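Side-chain contacts in hypothetical nigD-like protein (Bacteroides caccae, PDB 3QWN), which probably confers immunity as a NigD-like antitoxin protein: residues T82-P85 against P89-R92; G110-I115 against I183-Y188; E132-F137 against G141-L146. One frame throughout, in Å; residues are numbered along the deposited sequence.

Interaction 1: T82-P85 against P89-R92; sequences TPKP and PTYR
The ring of Tyr-91 turns its edge to the backbone of Lys-84 and Pro-85, and two carbonyl oxygens lie there close to the ring plane. Pro-85 O is 3.3 Å from Tyr-91 CD2, and Lys-84 O is 3.5 Å from Tyr-91 CE2, so the aromatic C-H groups along this side of the ring face oxygen. The first torsion of Tyr-91 (chi1 -60°), with CG opposite the carbonyl carbon, brings the ring edge to these carbonyls. Over one face sits the hydroxyl of the preceding residue, Thr-90 OG1, 3.9 Å above the ring plane and over its centre. That hydroxyl is hydrogen-bonded to Asp-88, between the two segments.

Thr-90 also meets the lysine. The side chain of Lys-84 runs out extended beyond CG and crosses that of Thr-90 at about a right angle, its CD 3.8 Å from Thr-90 OG1. Nearer its root, Lys-84 CB lies 4.0 Å from Tyr-91 CE2. The phenol end is tied back by water 1, which donates to Thr-82 O at 2.7 Å and is hydrogen-bonded to Tyr-91 OH at 3.1 Å.

The loop thus packs near the edge of the five-stranded sheet of the C-terminal beta-sandwich domain, after the short edge strand 84-85, whose Lys-84 bonds through its backbone to strand 127-133. Tyr-91 touches Val-131 of strand 127-133 and makes a weak hydrogen bond to Ile-130 O, while its ring meets that of Tyr-148 on strand 142-150.

Interaction 2: G110-I115 against I183-Y188; sequences GYLNMI and IKFKYY
Met-114, a selenomethionine, and Phe-185 reach toward each other from their two strands and make the aromatic part of this contact. The terminal methyl CE lies over one face of the phenyl ring, displaced toward the rim, in a CH-pi contact 4.1 Å from the centroid of the Phe-185 ring and 18° off the ring normal. The selenium stands more obliquely, and Met-114 SE comes within 3.5 Å of Phe-185 CZ; this is a Met-aromatic contact. A bend at the last torsion of Met-114 (chi3 71°) brings selenium and methyl together against the ring, SE near CZ and CE2, CE near CZ and CE1.

The two strands belong to different sheets of the C-terminal beta-sandwich domain. Their axes come no closer than 10.8 Å and run 30° apart, a spacing bridged by side chains that project from the two facing sheets.

Aliphatic packing makes up the rest. Leu-112 and Ile-183 pass alongside each other, pointing opposite ways, with Leu-112 CD2 4.1 Å from Ile-183 CG2. The same methyl, Leu-112 CD2, also approaches the phenyl ring obliquely, 4.4 Å from Phe-185 CD1. All four side chains are buried. Ile-105 of strand 101-108 touches both Met-114 and Phe-185, whereas on strand 142-150 Met-145 touches Ile-183 and Leu-147 touches Phe-185.

Interaction 3: E132-F137 against G141-L146; sequences EDLSEF and GTVNML
Glu-132 directs its CA-H at Asn-144 O, and pairs with Met-145 as an antiparallel non-hydrogen-bonded pair; Glu-132 OE2 makes a salt bridge to Lys-170 and a hydrogen bond to Tyr-171. Asp-133 and Asn-144 form the hydrogen-bonded pair that follows, Asp-133 N donating to Asn-144 O at 2.9 Å and Asn-144 N to Asp-133 O at 3.1 Å. Their side chains lie alongside each other, carboxylate and amide planes 15° apart, yet the bond from Asn-144 ND2 to Asp-133 OD2 is weak. Asp-133 OD1 also accepts from Ser-135 N, an Asx turn at the start of the connection, which continues through the short helix 137-140 into strand 142-150.

Beyond the pairing, Leu-134 CD2 rests 4.0 Å from Val-143 CG2. Glu-136 crosses Asn-144 at about a right angle, and Asn-144 ND2 bonds to Glu-136 OE2 at 3.1 Å, reaching it from above the carboxylate plane. Water 2 links Glu-136 N with Asp-133 O and Thr-142 O. With CG anti to the backbone N (chi1 -166°), Phe-137 lies beside Val-143, its CD1 3.6 Å from Val-143 CG2, and Thr-142 O stands at the ring edge.

How the interactions relate
All three interactions reach the sheet that runs in order through strands 84-85, 127-133, 142-150, 181-190 and 196-209. Interaction 1 adjoins interaction 3 at the edge of this sheet: Lys-84 O is 2.8 Å from Glu-132 N, a probable hydrogen bond, and Pro-83 CG packs against Met-145 CE. Interaction 3 continues into interaction 2 through the next strand pair, where Lys-186 N lies 2.8 Å from Met-145 O and Lys-184 O 2.9 Å from Met-145 N. Interaction 2 then crosses to the three-stranded sheet. Interactions 1 and 2 do not touch, their nearest atoms being about 8 Å apart. In sequence, interaction 3 is nested within the loop that interaction 2 closes.

Interaction 1: T82-P85 against P89-R92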
loop_
_atom_site.group_PDB
_atom_site.type_symbol
_atom_site.label_atom_id
_atom_site.label_comp_id
_atom_site.label_asym_id
_atom_site.label_seq_id
_atom_site.Cartn_x
_atom_site.Cartn_y
_atom_site.Cartn_z
ATOM N N THR A 82 -7.787 0.371 5.121
ATOM C CA THR A 82 -9.090 0.222 4.489
ATOM C C THR A 82 -9.699 1.630 4.393
ATOM O O THR A 82 -9.766 2.319 5.425
ATOM C CB THR A 82 -9.979 -0.793 5.238
ATOM O OG1 THR A 82 -9.332 -2.067 5.242
ATOM C CG2 THR A 82 -11.362 -0.942 4.587
ATOM N N PRO A 83 -10.107 2.088 3.176
ATOM C CA PRO A 83 -10.737 3.417 3.075
ATOM C C PRO A 83 -11.986 3.504 3.964
ATOM O O PRO A 83 -12.840 2.611 3.940
ATOM C CB PRO A 83 -11.092 3.533 1.578
ATOM C CG PRO A 83 -10.222 2.544 0.904
ATOM C CD PRO A 83 -10.087 1.409 1.863
ATOM N N LYS A 84 -12.050 4.553 4.786
ATOM C CA LYS A 84 -13.142 4.761 5.720
ATOM C C LYS A 84 -13.622 6.218 5.665
ATOM O O LYS A 84 -12.790 7.111 5.478
ATOM C CB LYS A 84 -12.716 4.370 7.148
ATOM C CG LYS A 84 -12.694 2.869 7.411
ATOM C CD LYS A 84 -11.753 2.550 8.570
ATOM C CE LYS A 84 -11.421 1.071 8.688
ATOM N NZ LYS A 84 -10.310 0.812 9.659
ATOM N N PRO A 85 -14.953 6.486 5.826
ATOM C CA PRO A 85 -15.434 7.884 5.786
ATOM C C PRO A 85 -14.908 8.706 6.959
ATOM O O PRO A 85 -14.529 8.130 7.972
ATOM C CB PRO A 85 -16.957 7.735 5.844
ATOM C CG PRO A 85 -17.184 6.420 6.520
ATOM C CD PRO A 85 -16.073 5.542 6.053
ATOM N N PRO A 89 -15.332 5.766 13.362
ATOM C CA PRO A 89 -14.721 5.872 14.701
ATOM C C PRO A 89 -13.182 5.966 14.736
ATOM O O PRO A 89 -12.662 6.494 15.728
ATOM C CB PRO A 89 -15.182 4.585 15.391
ATOM C CG PRO A 89 -16.484 4.284 14.762
ATOM C CD PRO A 89 -16.289 4.636 13.318
ATOM N N THR A 90 -12.453 5.475 13.699
ATOM C CA THR A 90 -10.980 5.574 13.681
ATOM C C THR A 90 -10.524 7.044 13.615
ATOM O O THR A 90 -9.426 7.363 14.080
ATOM C CB THR A 90 -10.324 4.769 12.531
ATOM O OG1 THR A 90 -10.966 5.023 11.285
ATOM C CG2 THR A 90 -10.293 3.299 12.780
ATOM N N TYR A 91 -11.370 7.931 13.042
ATOM C CA TYR A 91 -11.045 9.348 12.854
ATOM C C TYR A 91 -11.690 10.243 13.913
ATOM O O TYR A 91 -11.727 11.463 13.740
ATOM C CB TYR A 91 -11.454 9.800 11.430
ATOM C CG TYR A 91 -10.749 9.039 10.330
ATOM C CD1 TYR A 91 -9.365 8.892 10.338
ATOM C CD2 TYR A 91 -11.464 8.468 9.278
ATOM C CE1 TYR A 91 -8.712 8.165 9.350
ATOM C CE2 TYR A 91 -10.820 7.746 8.276
ATOM C CZ TYR A 91 -9.441 7.603 8.315
ATOM O OH TYR A 91 -8.782 6.885 7.351
ATOM N N ARG A 92 -12.146 9.642 15.024
ATOM C CA ARG A 92 -12.817 10.325 16.135
ATOM C C ARG A 92 -12.001 11.506 16.701
ATOM O O ARG A 92 -12.578 12.573 16.981
ATOM C CB ARG A 92 -13.123 9.328 17.264
ATOM C CG ARG A 92 -14.607 9.041 17.458
ATOM C CD ARG A 92 -14.871 8.400 18.817
ATOM N NE ARG A 92 -14.367 7.024 18.893
ATOM C CZ ARG A 92 -15.113 5.938 18.712
ATOM N NH1 ARG A 92 -16.406 6.052 18.436
ATOM N NH2 ARG A 92 -14.569 4.731 18.787
HETATM O O HOH W 1 -8.113 3.897 6.942
#

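Interaction 2: G110-I115 against I183-Y188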
loop_
_atom_site.group_PDB
_atom_site.type_symbol
_atom_site.label_atom_id
_atom_site.label_comp_id
_atom_site.label_asym_id
_atom_site.label_seq_id
_atom_site.Cartn_x
_atom_site.Cartn_y
_atom_site.Cartn_z
ATOM N N GLY A 110 -5.403 -5.694 -7.184
ATOM C CA GLY A 110 -6.520 -5.360 -6.308
ATOM C C GLY A 110 -6.263 -4.262 -5.302
ATOM O O GLY A 110 -7.118 -3.994 -4.459
ATOM N N TYR A 111 -5.092 -3.611 -5.382
ATOM C CA TYR A 111 -4.723 -2.523 -4.486
ATOM C C TYR A 111 -4.330 -1.236 -5.230
ATOM O O TYR A 111 -3.986 -1.266 -6.424
ATOM C CB TYR A 111 -3.531 -2.940 -3.635
ATOM C CG TYR A 111 -3.715 -4.156 -2.764
ATOM C CD1 TYR A 111 -4.184 -4.037 -1.458
ATOM C CD2 TYR A 111 -3.285 -5.409 -3.189
ATOM C CE1 TYR A 111 -4.333 -5.154 -0.634
ATOM C CE2 TYR A 111 -3.386 -6.527 -2.364
ATOM C CZ TYR A 111 -3.901 -6.394 -1.080
ATOM O OH TYR A 111 -3.958 -7.498 -0.250
ATOM N N LEU A 112 -4.326 -0.109 -4.483
ATOM C CA LEU A 112 -3.755 1.158 -4.899
ATOM C C LEU A 112 -2.412 1.216 -4.134
ATOM O O LEU A 112 -2.415 1.431 -2.927
ATOM C CB LEU A 112 -4.684 2.369 -4.633
ATOM C CG LEU A 112 -4.044 3.756 -4.892
ATOM C CD1 LEU A 112 -3.879 4.036 -6.390
ATOM C CD2 LEU A 112 -4.809 4.876 -4.181
ATOM N N ASN A 113 -1.285 0.904 -4.812
ATOM C CA ASN A 113 0.035 0.848 -4.172
ATOM C C ASN A 113 0.769 2.167 -4.258
ATOM O O ASN A 113 0.604 2.907 -5.214
ATOM C CB ASN A 113 0.907 -0.257 -4.772
ATOM C CG ASN A 113 0.126 -1.501 -5.023
ATOM O OD1 ASN A 113 -0.177 -2.220 -4.118
ATOM N ND2 ASN A 113 -0.382 -1.675 -6.218
HETATM N N MSE A 114 1.534 2.471 -3.234
HETATM C CA MSE A 114 2.299 3.691 -3.212
HETATM C C MSE A 114 3.480 3.565 -2.311
HETATM O O MSE A 114 3.433 2.871 -1.283
HETATM C CB MSE A 114 1.465 4.948 -2.836
HETATM C CG MSE A 114 1.030 5.047 -1.378
HETATM SE SE MSE A 114 -0.372 6.444 -1.167
HETATM C CE MSE A 114 -1.823 5.499 -2.070
ATOM N N ILE A 115 4.548 4.259 -2.738
ATOM C CA ILE A 115 5.795 4.441 -2.019
ATOM C C ILE A 115 5.817 5.907 -1.622
ATOM O O ILE A 115 5.725 6.790 -2.483
ATOM C CB ILE A 115 7.026 4.035 -2.844
ATOM C CG1 ILE A 115 6.919 2.574 -3.329
ATOM C CG2 ILE A 115 8.288 4.283 -2.033
ATOM C CD1 ILE A 115 8.056 2.139 -4.300
ATOM N N ILE A 183 -10.396 6.338 -9.105
ATOM C CA ILE A 183 -9.869 6.693 -7.789
ATOM C C ILE A 183 -9.121 8.008 -7.934
ATOM O O ILE A 183 -8.206 8.106 -8.753
ATOM C CB ILE A 183 -8.993 5.574 -7.156
ATOM C CG1 ILE A 183 -9.828 4.275 -6.956
ATOM C CG2 ILE A 183 -8.330 6.044 -5.838
ATOM C CD1 ILE A 183 -9.088 3.065 -7.288
ATOM N N LYS A 184 -9.525 9.017 -7.153
ATOM C CA LYS A 184 -8.890 10.329 -7.120
ATOM C C LYS A 184 -8.241 10.491 -5.740
ATOM O O LYS A 184 -8.934 10.655 -4.734
ATOM C CB LYS A 184 -9.894 11.431 -7.439
ATOM C CG LYS A 184 -10.364 11.386 -8.882
ATOM C CD LYS A 184 -11.229 12.570 -9.204
ATOM C CE LYS A 184 -11.816 12.478 -10.590
ATOM N NZ LYS A 184 -12.499 13.733 -10.954
ATOM N N PHE A 185 -6.915 10.370 -5.698
ATOM C CA PHE A 185 -6.128 10.405 -4.475
ATOM C C PHE A 185 -5.510 11.783 -4.213
ATOM O O PHE A 185 -4.820 12.335 -5.066
ATOM C CB PHE A 185 -5.028 9.317 -4.517
ATOM C CG PHE A 185 -4.091 9.311 -3.334
ATOM C CD1 PHE A 185 -4.495 8.791 -2.106
ATOM C CD2 PHE A 185 -2.802 9.826 -3.444
ATOM C CE1 PHE A 185 -3.627 8.795 -1.015
ATOM C CE2 PHE A 185 -1.928 9.817 -2.349
ATOM C CZ PHE A 185 -2.349 9.301 -1.143
ATOM N N LYS A 186 -5.756 12.314 -3.002
ATOM C CA LYS A 186 -5.221 13.574 -2.489
ATOM C C LYS A 186 -4.340 13.307 -1.275
ATOM O O LYS A 186 -4.534 12.313 -0.567
ATOM C CB LYS A 186 -6.348 14.539 -2.116
ATOM C CG LYS A 186 -6.919 15.317 -3.293
ATOM C CD LYS A 186 -8.051 16.241 -2.860
ATOM C CE LYS A 186 -8.907 16.686 -4.019
ATOM N NZ LYS A 186 -9.867 17.754 -3.626
ATOM N N TYR A 187 -3.376 14.190 -1.026
ATOM C CA TYR A 187 -2.449 14.049 0.114
ATOM C C TYR A 187 -1.802 15.396 0.395
ATOM O O TYR A 187 -1.627 16.200 -0.533
ATOM C CB TYR A 187 -1.357 12.966 -0.170
ATOM C CG TYR A 187 -0.361 13.354 -1.254
ATOM C CD1 TYR A 187 -0.728 13.372 -2.599
ATOM C CD2 TYR A 187 0.944 13.724 -0.930
ATOM C CE1 TYR A 187 0.176 13.760 -3.592
ATOM C CE2 TYR A 187 1.849 14.131 -1.913
ATOM C CZ TYR A 187 1.469 14.131 -3.243
ATOM O OH TYR A 187 2.407 14.462 -4.205
ATOM N N TYR A 188 -1.446 15.638 1.659
ATOM C CA TYR A 188 -0.769 16.872 2.036
ATOM C C TYR A 188 0.719 16.692 1.877
ATOM O O TYR A 188 1.263 15.647 2.238
ATOM C CB TYR A 188 -1.143 17.308 3.455
ATOM C CG TYR A 188 -2.493 18.000 3.528
ATOM C CD1 TYR A 188 -3.679 17.280 3.380
ATOM C CD2 TYR A 188 -2.587 19.370 3.767
ATOM C CE1 TYR A 188 -4.921 17.902 3.473
ATOM C CE2 TYR A 188 -3.829 20.012 3.829
ATOM C CZ TYR A 188 -4.998 19.272 3.684
ATOM O OH TYR A 188 -6.253 19.853 3.754
#

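Interaction 3: E132-F137 against G141-L146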
loop_
_atom_site.group_PDB
_atom_site.type_symbol
_atom_site.label_atom_id
_atom_site.label_comp_id
_atom_site.label_asym_id
_atom_site.label_seq_id
_atom_site.Cartn_x
_atom_site.Cartn_y
_atom_site.Cartn_z
ATOM N N GLU A 132 -12.177 8.300 2.989
ATOM C CA GLU A 132 -13.029 8.008 1.848
ATOM C C GLU A 132 -14.221 8.963 1.741
ATOM O O GLU A 132 -14.933 9.221 2.726
ATOM C CB GLU A 132 -13.526 6.556 1.967
ATOM C CG GLU A 132 -14.385 6.055 0.824
ATOM C CD GLU A 132 -15.041 4.724 1.116
ATOM O OE1 GLU A 132 -15.864 4.653 2.058
ATOM O OE2 GLU A 132 -14.733 3.746 0.399
ATOM N N ASP A 133 -14.454 9.443 0.509
ATOM C CA ASP A 133 -15.601 10.275 0.151
ATOM C C ASP A 133 -16.264 9.642 -1.063
ATOM O O ASP A 133 -15.644 9.551 -2.123
ATOM C CB ASP A 133 -15.222 11.746 -0.094
ATOM C CG ASP A 133 -16.326 12.558 -0.756
ATOM O OD1 ASP A 133 -17.485 12.465 -0.300
ATOM O OD2 ASP A 133 -16.034 13.267 -1.738
ATOM N N LEU A 134 -17.513 9.177 -0.896
ATOM C CA LEU A 134 -18.227 8.511 -1.975
ATOM C C LEU A 134 -19.359 9.366 -2.526
ATOM O O LEU A 134 -20.233 8.830 -3.204
ATOM C CB LEU A 134 -18.753 7.148 -1.499
ATOM C CG LEU A 134 -17.706 6.112 -1.103
ATOM C CD1 LEU A 134 -18.354 4.929 -0.389
ATOM C CD2 LEU A 134 -16.860 5.660 -2.301
ATOM N N SER A 135 -19.308 10.701 -2.313
ATOM C CA SER A 135 -20.342 11.651 -2.764
ATOM C C SER A 135 -20.597 11.612 -4.290
ATOM O O SER A 135 -21.719 11.888 -4.725
ATOM C CB SER A 135 -19.993 13.073 -2.337
ATOM O OG SER A 135 -18.776 13.521 -2.908
ATOM N N GLU A 136 -19.574 11.269 -5.086
ATOM C CA GLU A 136 -19.677 11.197 -6.545
ATOM C C GLU A 136 -19.746 9.751 -7.051
ATOM O O GLU A 136 -19.816 9.555 -8.265
ATOM C CB GLU A 136 -18.468 11.876 -7.221
ATOM C CG GLU A 136 -18.236 13.354 -6.963
ATOM C CD GLU A 136 -16.853 13.818 -7.407
ATOM O OE1 GLU A 136 -16.498 13.624 -8.595
ATOM O OE2 GLU A 136 -16.119 14.371 -6.557
ATOM N N PHE A 137 -19.691 8.743 -6.152
ATOM C CA PHE A 137 -19.661 7.331 -6.551
ATOM C C PHE A 137 -20.895 6.867 -7.331
ATOM O O PHE A 137 -20.733 6.082 -8.268
ATOM C CB PHE A 137 -19.449 6.412 -5.360
ATOM C CG PHE A 137 -19.073 4.997 -5.743
ATOM C CD1 PHE A 137 -17.850 4.720 -6.328
ATOM C CD2 PHE A 137 -19.939 3.936 -5.496
ATOM C CE1 PHE A 137 -17.498 3.409 -6.672
ATOM C CE2 PHE A 137 -19.584 2.623 -5.835
ATOM C CZ PHE A 137 -18.368 2.370 -6.423
ATOM N N GLY A 141 -18.985 7.079 -10.576
ATOM C CA GLY A 141 -18.079 6.023 -10.129
ATOM C C GLY A 141 -16.762 6.502 -9.542
ATOM O O GLY A 141 -15.809 5.718 -9.440
ATOM N N THR A 142 -16.700 7.785 -9.140
ATOM C CA THR A 142 -15.499 8.382 -8.560
ATOM C C THR A 142 -15.414 8.075 -7.063
ATOM O O THR A 142 -16.378 8.297 -6.323
ATOM C CB THR A 142 -15.461 9.892 -8.827
ATOM O OG1 THR A 142 -15.515 10.119 -10.240
ATOM C CG2 THR A 142 -14.233 10.571 -8.227
ATOM N N VAL A 143 -14.241 7.561 -6.635
ATOM C CA VAL A 143 -13.890 7.297 -5.242
ATOM C C VAL A 143 -12.835 8.339 -4.852
ATOM O O VAL A 143 -11.722 8.326 -5.397
ATOM C CB VAL A 143 -13.379 5.849 -5.002
ATOM C CG1 VAL A 143 -12.940 5.657 -3.558
ATOM C CG2 VAL A 143 -14.424 4.814 -5.400
ATOM N N ASN A 144 -13.196 9.252 -3.942
ATOM C CA ASN A 144 -12.260 10.264 -3.471
ATOM C C ASN A 144 -11.531 9.745 -2.252
ATOM O O ASN A 144 -12.159 9.268 -1.309
ATOM C CB ASN A 144 -12.957 11.581 -3.188
ATOM C CG ASN A 144 -13.391 12.283 -4.443
ATOM O OD1 ASN A 144 -12.577 12.731 -5.239
ATOM N ND2 ASN A 144 -14.693 12.374 -4.659
HETATM N N MSE A 145 -10.188 9.780 -2.301
HETATM C CA MSE A 145 -9.325 9.307 -1.222
HETATM C C MSE A 145 -8.388 10.394 -0.765
HETATM O O MSE A 145 -7.755 11.051 -1.581
HETATM C CB MSE A 145 -8.520 8.090 -1.663
HETATM C CG MSE A 145 -9.359 6.877 -1.957
HETATM SE SE MSE A 145 -8.223 5.346 -2.191
HETATM C CE MSE A 145 -9.589 4.070 -2.739
ATOM N N LEU A 146 -8.323 10.607 0.534
ATOM C CA LEU A 146 -7.415 11.575 1.133
ATOM C C LEU A 146 -6.528 10.830 2.091
ATOM O O LEU A 146 -7.033 10.082 2.927
ATOM C CB LEU A 146 -8.162 12.719 1.843
ATOM C CG LEU A 146 -7.321 13.720 2.673
ATOM C CD1 LEU A 146 -6.263 14.466 1.798
ATOM C CD2 LEU A 146 -8.233 14.720 3.362
HETATM O O HOH W 2 -16.687 10.387 -4.877
HETATM O O HOH W 3 -15.081 13.193 -11.263
#